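Local coordinates for protein angiotensin-converting enzyme (Anopheles gambiae, PDB 6S1Y) that probably removes dipeptides from the C-terminal end of short peptides as a zinc-dependent peptidyl dipeptidase of the angiotensin-converting enzyme family, at residues 112-117 with 484-489; 118-123 with 157-162. All coordinates share one frame; numbering follows the deposited sequence.

Contact 1: 112-117 with 484-489; sequences SMESNY and AKYHVS. With KSN ((2~{S})-2-[[(4~{S})-4-azanyl-5-oxidanyl-5-oxidanylidene-pentanoyl]amino]pentanedioic acid), chain H.
Y117 lays a face of its ring against the backbone of 484-489: Y486 CA sits over it, 3.9 Å from the centroid in a CH-pi contact, and A484 O approaches the ring edge near its plane, 3.5 Å from Y117 CE2. With CG of Y486 anti to its backbone N (chi1 174°), its ring comes edge-on to the same phenol, a T-shaped pair with planes at 70°. S489, the other heavily buried residue, packs its backbone and CB on M113; S489 O lies 3.2 Å from M113 CB, and S489 OG is taken by P483 O. The short helix 486-489, with K485 at its N-cap position, thus leans on helix 100-119 at the wall of the pocket of this zinc peptidase. K485 NZ donates to O19 of the bound gamma-glutamyl ligand at 2.9 Å and to Q255. A water that accepts from K485 NZ also hydrogen-bonds Y117 OH, linking the phenol to this first-shell lysine. At the far end of its ring Y486 OH donates to E114 OE2 at 2.6 Å, reaching the oxygen from above the carboxylate plane (35° out of it). H327 stacks on the Y486 ring.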
loop_
_atom_site.group_PDB
_atom_site.type_symbol
_atom_site.label_atom_id
_atom_site.label_comp_id
_atom_site.label_asym_id
_atom_site.label_seq_id
_atom_site.Cartn_x
_atom_site.Cartn_y
_atom_site.Cartn_z
ATOM N N SER A 112 19.485 8.026 -0.975
ATOM C CA SER A 112 19.978 8.582 0.278
ATOM C C SER A 112 18.901 8.566 1.362
ATOM O O SER A 112 19.186 8.238 2.522
ATOM C CB SER A 112 20.476 10.003 0.045
ATOM O OG SER A 112 20.723 10.609 1.292
ATOM N N MET A 113 17.657 8.912 1.006
ATOM C CA MET A 113 16.560 8.821 1.967
ATOM C C MET A 113 16.268 7.369 2.342
ATOM O O MET A 113 16.181 7.027 3.532
ATOM C CB MET A 113 15.293 9.474 1.396
ATOM C CG MET A 113 15.448 10.926 1.036
ATOM S SD MET A 113 13.873 11.741 0.715
ATOM C CE MET A 113 13.501 11.162 -0.934
ATOM N N GLU A 114 16.087 6.507 1.335
ATOM C CA GLU A 114 15.692 5.119 1.578
ATOM C C GLU A 114 16.749 4.391 2.388
ATOM O O GLU A 114 16.431 3.635 3.313
ATOM C CB GLU A 114 15.440 4.423 0.235
ATOM C CG GLU A 114 15.147 2.907 0.291
ATOM C CD GLU A 114 14.609 2.354 -1.031
ATOM O OE1 GLU A 114 14.899 2.947 -2.094
ATOM O OE2 GLU A 114 13.875 1.339 -0.999
ATOM N N SER A 115 18.019 4.651 2.089
ATOM C CA SER A 115 19.101 4.030 2.835
ATOM C C SER A 115 19.062 4.438 4.300
ATOM O O SER A 115 19.274 3.604 5.192
ATOM C CB SER A 115 20.438 4.427 2.213
ATOM O OG SER A 115 21.498 4.088 3.089
ATOM N N ASN A 116 18.841 5.726 4.568
ATOM C CA ASN A 116 18.768 6.203 5.944
ATOM C C ASN A 116 17.628 5.511 6.690
ATOM O O ASN A 116 17.783 5.107 7.848
ATOM C CB ASN A 116 18.603 7.728 5.923
ATOM C CG ASN A 116 18.324 8.303 7.280
ATOM O OD1 ASN A 116 17.173 8.547 7.635
ATOM N ND2 ASN A 116 19.372 8.529 8.058
ATOM N N TYR A 117 16.490 5.317 6.010
ATOM C CA TYR A 117 15.339 4.646 6.605
ATOM C C TYR A 117 15.646 3.192 6.929
ATOM O O TYR A 117 15.348 2.710 8.030
ATOM C CB TYR A 117 14.163 4.746 5.629
ATOM C CG TYR A 117 12.844 4.140 6.073
ATOM C CD1 TYR A 117 12.640 2.751 6.053
ATOM C CD2 TYR A 117 11.772 4.954 6.448
ATOM C CE1 TYR A 117 11.435 2.212 6.424
ATOM C CE2 TYR A 117 10.547 4.411 6.827
ATOM C CZ TYR A 117 10.386 3.044 6.820
ATOM O OH TYR A 117 9.159 2.485 7.191
ATOM N N ALA A 484 9.755 9.812 7.494
ATOM C CA ALA A 484 9.637 8.710 8.435
ATOM C C ALA A 484 8.698 7.614 7.950
ATOM O O ALA A 484 8.536 6.601 8.629
ATOM C CB ALA A 484 9.148 9.229 9.788
ATOM N N LYS A 485 8.060 7.813 6.804
ATOM C CA LYS A 485 7.172 6.821 6.197
ATOM C C LYS A 485 7.863 6.286 4.950
ATOM O O LYS A 485 8.336 7.079 4.120
ATOM C CB LYS A 485 5.818 7.446 5.862
ATOM C CG LYS A 485 4.874 6.581 5.081
ATOM C CD LYS A 485 4.446 5.355 5.859
ATOM C CE LYS A 485 3.651 4.393 4.971
ATOM N NZ LYS A 485 3.561 2.997 5.559
ATOM N N TYR A 486 7.932 4.950 4.835
ATOM C CA TYR A 486 8.764 4.317 3.820
ATOM C C TYR A 486 8.541 4.945 2.454
ATOM O O TYR A 486 9.490 5.367 1.793
ATOM C CB TYR A 486 8.492 2.788 3.739
ATOM C CG TYR A 486 9.251 2.141 2.576
ATOM C CD1 TYR A 486 10.620 1.931 2.643
ATOM C CD2 TYR A 486 8.604 1.805 1.397
ATOM C CE1 TYR A 486 11.325 1.371 1.579
ATOM C CE2 TYR A 486 9.314 1.237 0.315
ATOM C CZ TYR A 486 10.672 1.026 0.426
ATOM O OH TYR A 486 11.400 0.476 -0.611
ATOM N N HIS A 487 7.277 5.005 2.017
ATOM C CA HIS A 487 6.982 5.390 0.635
ATOM C C HIS A 487 7.393 6.822 0.322
ATOM O O HIS A 487 7.547 7.170 -0.859
ATOM C CB HIS A 487 5.494 5.209 0.348
ATOM C CG HIS A 487 5.017 3.813 0.573
ATOM N ND1 HIS A 487 5.090 3.204 1.800
ATOM C CD2 HIS A 487 4.509 2.896 -0.280
ATOM C CE1 HIS A 487 4.627 1.973 1.700
ATOM N NE2 HIS A 487 4.270 1.760 0.447
ATOM N N VAL A 488 7.565 7.660 1.338
ATOM C CA VAL A 488 8.052 9.008 1.102
ATOM C C VAL A 488 9.557 8.989 0.859
ATOM O O VAL A 488 10.046 9.545 -0.127
ATOM C CB VAL A 488 7.671 9.919 2.280
ATOM C CG1 VAL A 488 8.273 11.303 2.104
ATOM C CG2 VAL A 488 6.152 10.060 2.413
ATOM N N SER A 489 10.307 8.316 1.743
ATOM C CA SER A 489 11.744 8.167 1.561
ATOM C C SER A 489 12.101 7.420 0.279
ATOM O O SER A 489 13.193 7.635 -0.262
ATOM C CB SER A 489 12.360 7.410 2.740
ATOM O OG SER A 489 12.633 8.238 3.846
HETATM C C10 KSN H . 7.454 -1.047 -3.402
HETATM C C13 KSN H . 3.610 -2.951 -1.611
HETATM C C17 KSN H . 1.923 0.147 3.897
HETATM C C02 KSN H . 1.053 -0.839 3.109
HETATM C C03 KSN H . 1.684 -1.415 1.833
HETATM C C04 KSN H . 3.199 -1.368 1.728
HETATM C C05 KSN H . 3.899 -2.744 1.583
HETATM C C07 KSN H . 4.753 -2.279 -0.810
HETATM C C08 KSN H . 6.086 -2.260 -1.547
HETATM C C09 KSN H . 6.073 -1.354 -2.792
HETATM N N01 KSN H . -0.215 -0.207 2.727
HETATM N N06 KSN H . 4.674 -3.120 0.392
HETATM O O11 KSN H . 8.500 -1.214 -2.700
HETATM O O12 KSN H . 7.568 -0.612 -4.599
HETATM O O14 KSN H . 3.486 -4.204 -1.534
HETATM O O15 KSN H . 2.797 -2.293 -2.287
HETATM O O16 KSN H . 3.869 -3.509 2.501
HETATM O O18 KSN H . 2.723 -0.327 4.748
HETATM O O19 KSN H . 1.886 1.399 3.758
HETATM O O HOH W 1 6.171 2.608 6.549
#

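Contact 2: 118-123 with 157-162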
loop_
_atom_site.group_PDB
_atom_site.type_symbol
_atom_site.label_atom_id
_atom_site.label_comp_id
_atom_site.label_asym_id
_atom_site.label_seq_id
_atom_site.Cartn_x
_atom_site.Cartn_y
_atom_site.Cartn_z
ATOM N N ALA A 118 16.231 2.468 5.972
ATOM C CA ALA A 118 16.418 1.025 6.138
ATOM C C ALA A 118 17.504 0.698 7.151
ATOM O O ALA A 118 17.478 -0.377 7.758
ATOM C CB ALA A 118 16.755 0.387 4.795
ATOM N N LYS A 119 18.449 1.600 7.365
ATOM C CA LYS A 119 19.598 1.321 8.210
ATOM C C LYS A 119 19.455 1.816 9.648
ATOM O O LYS A 119 20.368 1.624 10.448
ATOM C CB LYS A 119 20.854 1.949 7.595
ATOM C CG LYS A 119 21.423 1.220 6.372
ATOM C CD LYS A 119 22.645 1.966 5.836
ATOM C CE LYS A 119 23.526 1.083 4.972
ATOM N NZ LYS A 119 24.902 1.667 4.808
ATOM N N ALA A 120 18.344 2.439 10.009
ATOM C CA ALA A 120 18.240 3.032 11.333
ATOM C C ALA A 120 18.188 1.962 12.408
ATOM O O ALA A 120 17.519 0.942 12.243
ATOM C CB ALA A 120 16.990 3.901 11.425
ATOM N N LYS A 121 18.878 2.208 13.525
ATOM C CA LYS A 121 18.880 1.306 14.673
ATOM C C LYS A 121 18.725 2.124 15.939
ATOM O O LYS A 121 19.023 3.315 15.963
ATOM C CB LYS A 121 20.175 0.460 14.749
ATOM C CG LYS A 121 20.440 -0.338 13.474
ATOM C CD LYS A 121 20.733 -1.810 13.754
ATOM C CE LYS A 121 20.588 -2.664 12.484
ATOM N NZ LYS A 121 21.064 -1.911 11.270
ATOM N N PHE A 122 18.297 1.465 17.016
ATOM C CA PHE A 122 17.859 2.207 18.194
ATOM C C PHE A 122 18.266 1.508 19.474
ATOM O O PHE A 122 18.340 0.277 19.529
ATOM C CB PHE A 122 16.337 2.392 18.157
ATOM C CG PHE A 122 15.856 3.026 16.894
ATOM C CD1 PHE A 122 15.854 4.409 16.760
ATOM C CD2 PHE A 122 15.463 2.249 15.822
ATOM C CE1 PHE A 122 15.428 5.004 15.583
ATOM C CE2 PHE A 122 15.031 2.839 14.643
ATOM C CZ PHE A 122 15.021 4.220 14.520
ATOM N N CYS A 123 18.499 2.325 20.503
ATOM C CA CYS A 123 18.738 1.833 21.854
ATOM C C CYS A 123 17.419 1.553 22.580
ATOM O O CYS A 123 16.434 2.288 22.446
ATOM C CB CYS A 123 19.560 2.846 22.648
ATOM S SG CYS A 123 21.240 3.088 22.001
ATOM N N VAL A 157 9.421 9.143 19.149
ATOM C CA VAL A 157 10.369 10.249 19.017
ATOM C C VAL A 157 11.690 9.784 18.405
ATOM O O VAL A 157 12.245 10.443 17.515
ATOM C CB VAL A 157 10.596 10.918 20.380
ATOM C CG1 VAL A 157 11.782 11.902 20.312
ATOM C CG2 VAL A 157 9.302 11.617 20.837
ATOM N N GLN A 158 12.229 8.663 18.893
ATOM C CA GLN A 158 13.439 8.096 18.304
ATOM C C GLN A 158 13.271 7.860 16.811
ATOM O O GLN A 158 14.116 8.264 16.003
ATOM C CB GLN A 158 13.783 6.785 18.999
ATOM C CG GLN A 158 14.274 6.965 20.422
ATOM C CD GLN A 158 15.695 7.459 20.478
ATOM O OE1 GLN A 158 16.569 6.989 19.726
ATOM N NE2 GLN A 158 15.950 8.403 21.369
ATOM N N TRP A 159 12.180 7.197 16.423
ATOM C CA TRP A 159 12.006 6.826 15.026
ATOM C C TRP A 159 11.974 8.057 14.127
ATOM O O TRP A 159 12.702 8.130 13.127
ATOM C CB TRP A 159 10.724 6.006 14.838
ATOM C CG TRP A 159 10.471 5.745 13.378
ATOM C CD1 TRP A 159 9.569 6.373 12.567
ATOM C CD2 TRP A 159 11.176 4.813 12.540
ATOM N NE1 TRP A 159 9.665 5.893 11.279
ATOM C CE2 TRP A 159 10.635 4.927 11.242
ATOM C CE3 TRP A 159 12.204 3.884 12.770
ATOM C CZ2 TRP A 159 11.085 4.151 10.181
ATOM C CZ3 TRP A 159 12.651 3.122 11.721
ATOM C CH2 TRP A 159 12.102 3.266 10.435
ATOM N N TYR A 160 11.110 9.023 14.453
ATOM C CA TYR A 160 10.910 10.190 13.604
ATOM C C TYR A 160 12.141 11.093 13.602
ATOM O O TYR A 160 12.478 11.678 12.571
ATOM C CB TYR A 160 9.661 10.963 14.072
ATOM C CG TYR A 160 8.343 10.411 13.565
ATOM C CD1 TYR A 160 7.739 9.280 14.168
ATOM C CD2 TYR A 160 7.722 10.964 12.457
ATOM C CE1 TYR A 160 6.543 8.734 13.666
ATOM C CE2 TYR A 160 6.522 10.428 11.950
ATOM C CZ TYR A 160 5.935 9.338 12.566
ATOM O OH TYR A 160 4.758 8.868 12.063
ATOM N N ASN A 161 12.826 11.229 14.740
ATOM C CA ASN A 161 14.032 12.056 14.755
ATOM C C ASN A 161 15.123 11.452 13.863
ATOM O O ASN A 161 15.933 12.184 13.298
ATOM C CB ASN A 161 14.548 12.256 16.191
ATOM C CG ASN A 161 13.827 13.408 16.936
ATOM O OD1 ASN A 161 12.628 13.674 16.706
ATOM N ND2 ASN A 161 14.547 14.093 17.834
ATOM N N ALA A 162 15.135 10.135 13.687
ATOM C CA ALA A 162 16.178 9.468 12.926
ATOM C C ALA A 162 15.862 9.326 11.439
ATOM O O ALA A 162 16.799 9.315 10.621
ATOM C CB ALA A 162 16.437 8.074 13.518
HETATM O O HOH W 2 18.592 5.231 20.060
#
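F122 rests its ring against Q158, W159 and A162 of helix 149-163. The tightest meeting is with the indole, where F122 CZ stands 3.3 Å from W159 CE3; the two aromatics touch rim to rim, planes at 46°, neither lying over the other. F122 CE1 meets the helix turn itself, 3.8 Å from the methyl CB of A162 and 3.5 Å from the backbone O of Q158. That oxygen is also the acceptor for A162 N within the helix. F122 CG is anti to its own carbonyl carbon (chi1 -55°), which swings the ring toward the helix. Farther along, A120 CB makes a looser apolar contact, 4.4 Å from W159 CZ3.

The glutamine runs past the phenylalanine in the opposite direction, its amide plane almost perpendicular to the ring. A bend at chi2 (-76°) brings Q158 OE1 to the ring edge, and there it accepts from a water at 2.7 Å; the water in turn accepts from C123 N at 2.9 Å. This water bridge joins the backbone N of C123 to the Q158 amide; the direct contacts are mostly between carbon atoms.

Second-shell contacts help to position both aromatics. W159 NE1 donates to A484 O, tying down the far side of the indole, while Y117 meets W159 edge-to-face. The backbone of F122 is hydrogen-bonded with L133, and the next residue, C123, is joined to C131 by a disulfide and accepts at its O from Y154 OH. The chain leaving helix 100-119 is therefore held along helix 149-163, with L139 of helix 135-145 touching both F122 and W159.

Overall arrangement
The centres of contacts 1 and 2 lie about 11 Å apart, on the same side of the chain's centre. Helix 100-119 serves both: residues 112-117 enter contact 1, and the chain runs straight on into 118-123 of contact 2. Along the chain 157-162 follows soon after, whereas 484-489 comes more than 300 residues later, so a local pairing sits within the span of a long-range one. They meet directly through A484 and W159, and Y117 and W159 also pack together. Contact 1 borders the ligand pocket beside the zinc site; contact 2, farther from the chain's centre, joins the segment that follows 112-117 to helix 149-163 in this largely helical fold.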